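Local coordinates for protein mannitol dehydrogenase (Pseudomonas fluorescens, PDB 1LJ8) that probably catalyses the NAD-dependent oxidation of mannitol at its second carbon, holding the dinucleotide in a Rossmann-type domain paired with a largely helical C-terminal domain, at residues P388-N391 with R392-D396; G397-T400 with E401-A404; Y424-D428 with P429-F433; A442-S445 with Q446-A450. One frame throughout, in Å; residues are numbered along the deposited sequence.

Contact 1 of 4, residues P388-N391 with R392-D396; sequences PTIN and RLIAD
Two successive turns of helix 387-396, in the C-terminal domain of this long-chain dehydrogenase, meet here, and I390 and I394 make the side-chain contact between them. Four i to i+4 backbone bonds run along the helix: R392 N to P388 O, L393 N to T389 O, I394 N to I390 O and A395 N to N391 O. Of these, I394 N to I390 O is 2.9 Å with an N-H...O angle of 160°. On the buried flank, chi1 of -70° puts I390 CG1 beside the backbone N and leaves CG2 anti to it, which aims this methyl along the helix, and I390 CG2 meets I394 CD1 at 3.7 Å. The two isoleucine chains cross at a slant, and F465 of helix 463-488 packs on both. Next to them the leucine leans back over the carbonyl of the turn before, L393 CG standing 3.3 Å from T389 O, and L393 also touches A403 of helix 401-413. The polar flank is held by R392 and D396. R392 CG is anti to the backbone N (chi1 170°) and the chain then bends at chi2, bringing R392 NE 2.9 Å from D396 OD2. That oxygen is met on its syn side, with the carboxylate at the edge of the guanidinium, and it also takes a salt bridge from R398. Two arginines sharing one carboxylate oxygen would probably keep D396 ionised, and they tie the last helical turn to the chain that leaves it, while plain hydrocarbon contact seats the isoleucine flank against the neighbouring helices.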
loop_
_atom_site.group_PDB
_atom_site.type_symbol
_atom_site.label_atom_id
_atom_site.label_comp_id
_atom_site.label_asym_id
_atom_site.label_seq_id
_atom_site.Cartn_x
_atom_site.Cartn_y
_atom_site.Cartn_z
ATOM N N PRO A 388 -1.056 -9.611 13.561
ATOM C CA PRO A 388 -1.606 -10.982 13.392
ATOM C C PRO A 388 -0.566 -12.053 13.770
ATOM O O PRO A 388 -0.876 -13.068 14.443
ATOM C CB PRO A 388 -1.984 -11.015 11.911
ATOM C CG PRO A 388 -2.484 -9.606 11.696
ATOM C CD PRO A 388 -1.371 -8.786 12.370
ATOM N N THR A 389 0.674 -11.791 13.383
ATOM C CA THR A 389 1.776 -12.694 13.718
ATOM C C THR A 389 1.968 -12.712 15.240
ATOM O O THR A 389 2.083 -13.793 15.836
ATOM C CB THR A 389 3.105 -12.235 13.005
ATOM O OG1 THR A 389 2.947 -12.443 11.593
ATOM C CG2 THR A 389 4.330 -13.016 13.532
ATOM N N ILE A 390 2.042 -11.530 15.875
ATOM C CA ILE A 390 2.214 -11.465 17.327
ATOM C C ILE A 390 1.087 -12.225 18.034
ATOM O O ILE A 390 1.339 -12.989 18.976
ATOM C CB ILE A 390 2.210 -10.004 17.842
ATOM C CG1 ILE A 390 3.512 -9.316 17.380
ATOM C CG2 ILE A 390 2.148 -9.956 19.399
ATOM C CD1 ILE A 390 3.488 -7.805 17.583
ATOM N N ASN A 391 -0.147 -12.006 17.599
ATOM C CA ASN A 391 -1.263 -12.688 18.281
ATOM C C ASN A 391 -1.125 -14.201 18.223
ATOM O O ASN A 391 -1.498 -14.925 19.162
ATOM C CB ASN A 391 -2.620 -12.314 17.650
ATOM C CG ASN A 391 -3.044 -10.893 17.972
ATOM O OD1 ASN A 391 -2.500 -10.262 18.894
ATOM N ND2 ASN A 391 -4.006 -10.366 17.192
ATOM N N ARG A 392 -0.652 -14.692 17.097
ATOM C CA ARG A 392 -0.490 -16.137 16.951
ATOM C C ARG A 392 0.626 -16.608 17.892
ATOM O O ARG A 392 0.544 -17.668 18.511
ATOM C CB ARG A 392 -0.169 -16.471 15.478
ATOM C CG ARG A 392 0.258 -17.924 15.202
ATOM C CD ARG A 392 -0.897 -18.920 15.561
ATOM N NE ARG A 392 -0.580 -20.232 14.993
ATOM C CZ ARG A 392 -0.872 -20.587 13.733
ATOM N NH1 ARG A 392 -1.502 -19.745 12.921
ATOM N NH2 ARG A 392 -0.473 -21.774 13.277
ATOM N N LEU A 393 1.697 -15.832 18.007
ATOM C CA LEU A 393 2.770 -16.249 18.909
ATOM C C LEU A 393 2.265 -16.280 20.352
ATOM O O LEU A 393 2.579 -17.204 21.115
ATOM C CB LEU A 393 3.974 -15.299 18.815
ATOM C CG LEU A 393 4.613 -15.155 17.413
ATOM C CD1 LEU A 393 5.764 -14.115 17.410
ATOM C CD2 LEU A 393 5.152 -16.526 16.988
ATOM N N ILE A 394 1.446 -15.297 20.713
ATOM C CA ILE A 394 0.895 -15.238 22.066
ATOM C C ILE A 394 -0.016 -16.456 22.281
ATOM O O ILE A 394 0.137 -17.176 23.265
ATOM C CB ILE A 394 0.103 -13.931 22.289
ATOM C CG1 ILE A 394 1.093 -12.749 22.388
ATOM C CG2 ILE A 394 -0.761 -14.039 23.614
ATOM C CD1 ILE A 394 0.367 -11.380 22.315
ATOM N N ALA A 395 -0.916 -16.711 21.346
ATOM C CA ALA A 395 -1.836 -17.859 21.487
ATOM C C ALA A 395 -1.121 -19.191 21.555
ATOM O O ALA A 395 -1.602 -20.106 22.244
ATOM C CB ALA A 395 -2.836 -17.892 20.331
ATOM N N ASP A 396 -0.008 -19.328 20.838
ATOM C CA ASP A 396 0.714 -20.582 20.824
ATOM C C ASP A 396 1.695 -20.735 21.979
ATOM O O ASP A 396 2.258 -21.818 22.151
ATOM C CB ASP A 396 1.535 -20.755 19.536
ATOM C CG ASP A 396 0.693 -21.015 18.306
ATOM O OD1 ASP A 396 -0.503 -21.390 18.421
ATOM O OD2 ASP A 396 1.260 -20.858 17.212
#

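Contact 2 of 4, residues G397-T400 with E401-A404; sequences GRET and ERAA
E399 reaches over the start of helix 401-413 and caps it, and this hydrogen bond leads the polar contacts. The E401 amide N gives its hydrogen to E399 OE1 at 2.9 Å, 150° at the hydrogen, arriving from above the carboxylate plane. E399 CG is anti to the backbone N (chi1 171°) and the bend at chi2 folds the carboxylate back onto that amide. T400 O, the carbonyl of the residue after E399, takes A404 N at 2.7 Å, closing the first helical turn.

Two waters add a second layer. Both donate to E399 O, one at 2.9 Å from it and also accepting from A403 N, the other accepting weakly from R402 NH2.

Among the charges, E399 OE1 and E401 OE1 lie only 3.3 Å apart, their carboxylate planes 74° to one another. Basic partners probably offset this: K491 pairs with E399 OE2, and R471 with E401 OE1. R402 NH2 lies 4.1 Å from E399 CG, in an oblique approach, while R402 NE is engaged by D338 of helix 325-339.

Apolar packing comes from outside: F465 of helix 463-488 lies on A404.

Taken together this is a tight helix-to-helix connection: G397, with positive phi, ends helix 387-396 in a Schellman motif; two residues later the side chain of E399 makes a capping bond to E401 N, and helix 401-413 begins.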
loop_
_atom_site.group_PDB
_atom_site.type_symbol
_atom_site.label_atom_id
_atom_site.label_comp_id
_atom_site.label_asym_id
_atom_site.label_seq_id
_atom_site.Cartn_x
_atom_site.Cartn_y
_atom_site.Cartn_z
ATOM N N GLY A 397 1.938 -19.656 22.724
ATOM C CA GLY A 397 2.897 -19.699 23.808
ATOM C C GLY A 397 4.294 -19.741 23.223
ATOM O O GLY A 397 5.185 -20.284 23.858
ATOM N N ARG A 398 4.487 -19.211 22.006
ATOM C CA ARG A 398 5.812 -19.185 21.346
ATOM C C ARG A 398 6.573 -17.889 21.697
ATOM O O ARG A 398 5.975 -16.930 22.170
ATOM C CB ARG A 398 5.660 -19.317 19.825
ATOM C CG ARG A 398 5.336 -20.767 19.392
ATOM C CD ARG A 398 4.598 -20.822 18.071
ATOM N NE ARG A 398 5.394 -20.302 16.959
ATOM C CZ ARG A 398 4.847 -19.753 15.877
ATOM N NH1 ARG A 398 3.516 -19.663 15.789
ATOM N NH2 ARG A 398 5.622 -19.305 14.888
ATOM N N GLU A 399 7.877 -17.880 21.452
ATOM C CA GLU A 399 8.737 -16.728 21.803
ATOM C C GLU A 399 8.248 -15.462 21.101
ATOM O O GLU A 399 8.094 -15.490 19.886
ATOM C CB GLU A 399 10.179 -17.029 21.362
ATOM C CG GLU A 399 11.210 -15.845 21.439
ATOM C CD GLU A 399 11.486 -15.295 22.872
ATOM O OE1 GLU A 399 10.720 -14.429 23.417
ATOM O OE2 GLU A 399 12.502 -15.749 23.472
ATOM N N THR A 400 8.018 -14.374 21.839
ATOM C CA THR A 400 7.559 -13.134 21.169
ATOM C C THR A 400 8.637 -12.070 21.027
ATOM O O THR A 400 8.384 -11.015 20.435
ATOM C CB THR A 400 6.383 -12.457 21.930
ATOM O OG1 THR A 400 6.817 -12.027 23.231
ATOM C CG2 THR A 400 5.191 -13.436 22.069
ATOM N N GLU A 401 9.822 -12.342 21.554
ATOM C CA GLU A 401 10.869 -11.332 21.585
ATOM C C GLU A 401 11.224 -10.640 20.279
ATOM O O GLU A 401 11.382 -9.411 20.265
ATOM C CB GLU A 401 12.149 -11.904 22.185
ATOM C CG GLU A 401 12.942 -10.841 22.897
ATOM C CD GLU A 401 12.725 -10.943 24.401
ATOM O OE1 GLU A 401 11.758 -11.636 24.830
ATOM O OE2 GLU A 401 13.505 -10.333 25.135
ATOM N N ARG A 402 11.393 -11.406 19.199
ATOM C CA ARG A 402 11.732 -10.752 17.935
ATOM C C ARG A 402 10.603 -9.861 17.462
ATOM O O ARG A 402 10.865 -8.784 16.908
ATOM C CB ARG A 402 12.029 -11.761 16.839
ATOM C CG ARG A 402 13.341 -12.619 17.054
ATOM C CD ARG A 402 13.393 -13.721 15.993
ATOM N NE ARG A 402 12.417 -14.769 16.310
ATOM C CZ ARG A 402 12.627 -15.769 17.168
ATOM N NH1 ARG A 402 13.794 -15.918 17.812
ATOM N NH2 ARG A 402 11.637 -16.596 17.453
ATOM N N ALA A 403 9.355 -10.300 17.644
ATOM C CA ALA A 403 8.221 -9.475 17.178
ATOM C C ALA A 403 8.016 -8.283 18.100
ATOM O O ALA A 403 7.634 -7.182 17.665
ATOM C CB ALA A 403 6.939 -10.330 17.109
ATOM N N ALA A 404 8.270 -8.500 19.394
ATOM C CA ALA A 404 8.146 -7.405 20.364
ATOM C C ALA A 404 9.152 -6.317 20.046
ATOM O O ALA A 404 8.871 -5.142 20.263
ATOM C CB ALA A 404 8.374 -7.930 21.860
HETATM O O HOH W 1 9.321 -13.435 18.186
HETATM O O HOH W 2 8.477 -17.453 17.937
#

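Contact 3 of 4, residues Y424-D428 with P429-F433; sequences YTIPD and PRAEF
With D428 CG anti to its backbone N (chi1 -169°), the carboxylate swings forward past P429, and D428 OD2 arrives 2.7 Å from R430 N. The bond is fairly straight, 160° at the hydrogen, and uses the anti lone pair of OD2, the one directed away from OD1. S379 OG bonds to the same oxygen, so OD2 is gripped by a backbone amide and a hydroxyl together. The D428 carbonyl serves the amide three residues on: A431 N reaches D428 O at 3.0 Å, from well above the carbonyl plane, closing a type I beta turn from D428 to A431. P429 sits at the second position of that turn, and R430 is the N-cap residue of helix 431-437. A431 CB lies 3.3 Å from D428 O and 4.0 Å from I426 CB; I426 directly precedes P427, the centre of an inverse gamma turn. Beyond the turn, the R430 guanidinium lies over the F433 ring, R430 NH2 3.4 Å above the ring plane and over its centre, while NH1 is held by a salt bridge to E453. The side chain of P429 is about 8 Å from the bound NAD. On this stretch near the cofactor, one carboxylate oxygen shared by R430 N and S379 OG probably holds the turn into helix 431-437 in place.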
loop_
_atom_site.group_PDB
_atom_site.type_symbol
_atom_site.label_atom_id
_atom_site.label_comp_id
_atom_site.label_asym_id
_atom_site.label_seq_id
_atom_site.Cartn_x
_atom_site.Cartn_y
_atom_site.Cartn_z
ATOM N N TYR A 424 13.767 13.921 13.155
ATOM C CA TYR A 424 12.802 13.781 12.080
ATOM C C TYR A 424 11.380 13.948 12.559
ATOM O O TYR A 424 11.063 13.821 13.767
ATOM C CB TYR A 424 12.985 12.419 11.413
ATOM C CG TYR A 424 13.034 11.291 12.415
ATOM C CD1 TYR A 424 11.860 10.668 12.838
ATOM C CD2 TYR A 424 14.246 10.873 12.960
ATOM C CE1 TYR A 424 11.894 9.646 13.789
ATOM C CE2 TYR A 424 14.298 9.853 13.927
ATOM C CZ TYR A 424 13.101 9.248 14.329
ATOM O OH TYR A 424 13.142 8.238 15.288
ATOM N N THR A 425 10.522 14.265 11.596
ATOM C CA THR A 425 9.118 14.409 11.843
ATOM C C THR A 425 8.613 12.965 11.625
ATOM O O THR A 425 9.306 12.167 10.993
ATOM C CB THR A 425 8.472 15.324 10.806
ATOM O OG1 THR A 425 8.807 14.846 9.498
ATOM C CG2 THR A 425 9.013 16.768 10.957
ATOM N N ILE A 426 7.440 12.671 12.149
ATOM C CA ILE A 426 6.833 11.321 12.014
ATOM C C ILE A 426 5.781 11.324 10.904
ATOM O O ILE A 426 4.735 11.941 11.031
ATOM C CB ILE A 426 6.100 10.889 13.290
ATOM C CG1 ILE A 426 6.989 11.083 14.538
ATOM C CG2 ILE A 426 5.659 9.411 13.149
ATOM C CD1 ILE A 426 8.244 10.281 14.517
ATOM N N PRO A 427 6.016 10.578 9.824
ATOM C CA PRO A 427 5.013 10.580 8.752
ATOM C C PRO A 427 3.876 9.579 9.049
ATOM O O PRO A 427 3.847 8.482 8.521
ATOM C CB PRO A 427 5.847 10.226 7.527
ATOM C CG PRO A 427 6.888 9.296 8.070
ATOM C CD PRO A 427 7.254 9.897 9.416
ATOM N N ASP A 428 2.939 9.982 9.886
ATOM C CA ASP A 428 1.837 9.117 10.291
ATOM C C ASP A 428 0.617 10.000 10.417
ATOM O O ASP A 428 0.711 11.106 10.952
ATOM C CB ASP A 428 2.180 8.494 11.651
ATOM C CG ASP A 428 1.233 7.370 12.064
ATOM O OD1 ASP A 428 1.768 6.235 12.231
ATOM O OD2 ASP A 428 -0.015 7.606 12.241
ATOM N N PRO A 429 -0.535 9.536 9.925
ATOM C CA PRO A 429 -1.747 10.361 10.026
ATOM C C PRO A 429 -2.143 10.615 11.477
ATOM O O PRO A 429 -2.870 11.551 11.772
ATOM C CB PRO A 429 -2.777 9.559 9.229
ATOM C CG PRO A 429 -2.304 8.110 9.371
ATOM C CD PRO A 429 -0.796 8.268 9.216
ATOM N N ARG A 430 -1.621 9.818 12.408
ATOM C CA ARG A 430 -1.940 10.022 13.810
ATOM C C ARG A 430 -0.651 10.335 14.555
ATOM O O ARG A 430 -0.475 9.924 15.697
ATOM C CB ARG A 430 -2.556 8.755 14.407
ATOM C CG ARG A 430 -3.758 8.252 13.618
ATOM C CD ARG A 430 -4.516 7.182 14.412
ATOM N NE ARG A 430 -5.100 7.735 15.643
ATOM C CZ ARG A 430 -5.665 7.002 16.601
ATOM N NH1 ARG A 430 -5.739 5.677 16.484
ATOM N NH2 ARG A 430 -6.148 7.599 17.701
ATOM N N ALA A 431 0.240 11.071 13.908
ATOM C CA ALA A 431 1.541 11.357 14.510
ATOM C C ALA A 431 1.457 11.982 15.901
ATOM O O ALA A 431 2.084 11.494 16.867
ATOM C CB ALA A 431 2.387 12.267 13.567
ATOM N N GLU A 432 0.699 13.070 16.006
ATOM C CA GLU A 432 0.587 13.770 17.281
ATOM C C GLU A 432 0.133 12.812 18.379
ATOM O O GLU A 432 0.750 12.733 19.449
ATOM C CB GLU A 432 -0.377 14.945 17.131
ATOM C CG GLU A 432 -0.708 15.629 18.424
ATOM C CD GLU A 432 -0.906 17.120 18.213
ATOM O OE1 GLU A 432 -1.357 17.503 17.105
ATOM O OE2 GLU A 432 -0.596 17.899 19.140
ATOM N N PHE A 433 -0.934 12.083 18.097
ATOM C CA PHE A 433 -1.458 11.085 19.016
ATOM C C PHE A 433 -0.379 10.031 19.389
ATOM O O PHE A 433 -0.188 9.721 20.577
ATOM C CB PHE A 433 -2.659 10.387 18.378
ATOM C CG PHE A 433 -3.169 9.222 19.166
ATOM C CD1 PHE A 433 -4.003 9.416 20.263
ATOM C CD2 PHE A 433 -2.806 7.918 18.816
ATOM C CE1 PHE A 433 -4.480 8.324 21.008
ATOM C CE2 PHE A 433 -3.265 6.824 19.541
ATOM C CZ PHE A 433 -4.113 7.018 20.647
#

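Contact 4 of 4, residues A442-S445 with Q446-A450; sequences ALIS and QRLLA
I444 and L448 form the buried flank of this contact, packed by neighbouring helices; they lie side by side and point the same way, I444 CG2 4.2 Å from L448 CB. In the backbone L448 N bonds to I444 O at 2.8 Å, and L448 CB sits 3.3 Å from I444 O. Helix 401-413 packs on both residues through A411, with W410 adding to L448, and helix 463-488 brings F469 and Y473 to I444. On the same side L449 CB lies 3.3 Å from S445 O, although the L449 N bond to that carbonyl is long and weak. The short helix 444-448 thus packs against helices 401-413 and 463-488 of the C-terminal domain, and its backbone bonding weakens toward the last turn, where A450 N reaches R447 O only weakly.

The other flank is looser and faces solvent more. Here the R447 chain runs extended from CG to NE (chi2 170°, chi3 169°), bringing its guanidinium over L443: L443 CD1 stands on one face, 3.4 Å above the R447 guanidinium plane and displaced toward the rim, with R447 NH2 the nearest atom at 3.5 Å. R447 N bonds to L443 O at 3.0 Å and only weakly to I444 O. Around the first turn one water joins the polar groups, donating to A442 O and S445 OG and accepting from Q446 N at 2.8 Å. S445 OG stands between the backbone N and carbonyl carbon (chi1 60°) and also bonds to E470 OE2 of helix 463-488, while Q446 is exposed.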
loop_
_atom_site.group_PDB
_atom_site.type_symbol
_atom_site.label_atom_id
_atom_site.label_comp_id
_atom_site.label_asym_id
_atom_site.label_seq_id
_atom_site.Cartn_x
_atom_site.Cartn_y
_atom_site.Cartn_z
ATOM N N ALA A 442 8.356 5.542 31.448
ATOM C CA ALA A 442 7.757 4.618 32.418
ATOM C C ALA A 442 6.322 4.221 32.096
ATOM O O ALA A 442 5.842 3.178 32.557
ATOM C CB ALA A 442 7.809 5.218 33.820
ATOM N N LEU A 443 5.635 5.045 31.310
ATOM C CA LEU A 443 4.252 4.757 30.999
ATOM C C LEU A 443 3.999 4.266 29.570
ATOM O O LEU A 443 2.853 4.067 29.184
ATOM C CB LEU A 443 3.407 6.003 31.260
ATOM C CG LEU A 443 3.305 6.478 32.726
ATOM C CD1 LEU A 443 2.593 7.844 32.752
ATOM C CD2 LEU A 443 2.527 5.495 33.558
ATOM N N ILE A 444 5.062 4.048 28.804
ATOM C CA ILE A 444 4.897 3.627 27.414
ATOM C C ILE A 444 4.157 2.302 27.262
ATOM O O ILE A 444 3.225 2.198 26.460
ATOM C CB ILE A 444 6.272 3.589 26.686
ATOM C CG1 ILE A 444 6.763 5.022 26.498
ATOM C CG2 ILE A 444 6.169 2.833 25.325
ATOM C CD1 ILE A 444 8.228 5.144 26.083
ATOM N N SER A 445 4.506 1.288 28.043
ATOM C CA SER A 445 3.819 0.020 27.828
ATOM C C SER A 445 2.346 0.149 28.188
ATOM O O SER A 445 1.492 -0.415 27.514
ATOM C CB SER A 445 4.513 -1.143 28.600
ATOM O OG SER A 445 4.521 -0.892 29.995
ATOM N N GLN A 446 2.026 0.924 29.219
ATOM C CA GLN A 446 0.632 1.067 29.602
ATOM C C GLN A 446 -0.196 1.889 28.607
ATOM O O GLN A 446 -1.392 1.621 28.408
ATOM C CB GLN A 446 0.534 1.726 30.987
ATOM C CG GLN A 446 -0.878 1.932 31.491
ATOM C CD GLN A 446 -1.578 0.637 31.886
ATOM O OE1 GLN A 446 -2.658 0.670 32.494
ATOM N NE2 GLN A 446 -0.971 -0.518 31.547
ATOM N N ARG A 447 0.430 2.876 27.985
ATOM C CA ARG A 447 -0.298 3.737 27.056
ATOM C C ARG A 447 -0.270 3.274 25.607
ATOM O O ARG A 447 -1.310 3.192 24.961
ATOM C CB ARG A 447 0.256 5.163 27.091
ATOM C CG ARG A 447 0.073 5.917 28.427
ATOM C CD ARG A 447 0.887 7.209 28.366
ATOM N NE ARG A 447 0.615 8.139 29.453
ATOM C CZ ARG A 447 1.272 9.288 29.628
ATOM N NH1 ARG A 447 2.254 9.648 28.782
ATOM N NH2 ARG A 447 0.936 10.090 30.639
ATOM N N LEU A 448 0.934 3.015 25.091
ATOM C CA LEU A 448 1.063 2.628 23.696
ATOM C C LEU A 448 0.412 1.288 23.378
ATOM O O LEU A 448 -0.307 1.181 22.400
ATOM C CB LEU A 448 2.531 2.607 23.280
ATOM C CG LEU A 448 2.738 2.259 21.793
ATOM C CD1 LEU A 448 2.156 3.370 20.928
ATOM C CD2 LEU A 448 4.200 2.127 21.488
ATOM N N LEU A 449 0.612 0.291 24.230
ATOM C CA LEU A 449 0.047 -1.019 23.944
ATOM C C LEU A 449 -1.459 -1.128 24.155
ATOM O O LEU A 449 -2.060 -2.120 23.737
ATOM C CB LEU A 449 0.782 -2.105 24.759
ATOM C CG LEU A 449 2.297 -2.212 24.552
ATOM C CD1 LEU A 449 2.864 -3.402 25.389
ATOM C CD2 LEU A 449 2.611 -2.407 23.050
ATOM N N ALA A 450 -2.052 -0.120 24.804
ATOM C CA ALA A 450 -3.491 -0.068 25.064
ATOM C C ALA A 450 -4.351 0.547 23.922
ATOM O O ALA A 450 -5.572 0.685 24.066
ATOM C CB ALA A 450 -3.742 0.709 26.385
HETATM O O HOH W 3 3.877 1.353 31.328
#

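All four contacts are local steps along the helical C-terminal domain. Contacts 1 and 2 touch one another: L393 O probably accepts from R398 N, and I390 packs on A403, so the end of helix 387-396 and the start of helix 401-413 are joined through the turn at G397. Contact 2 is the most buried and is dominated by charge and capping; contacts 1 and 4 are partly buried, each with an apolar flank turned to helices 401-413 and 463-488. Contact 3 is a surface turn near the NAD, about 17 Å, centre to centre, from contact 4. Arginine forms ion pairs in contacts 1, 2 and 3, with a ring face added in 3, and meets a leucine methyl over its guanidinium face in 4.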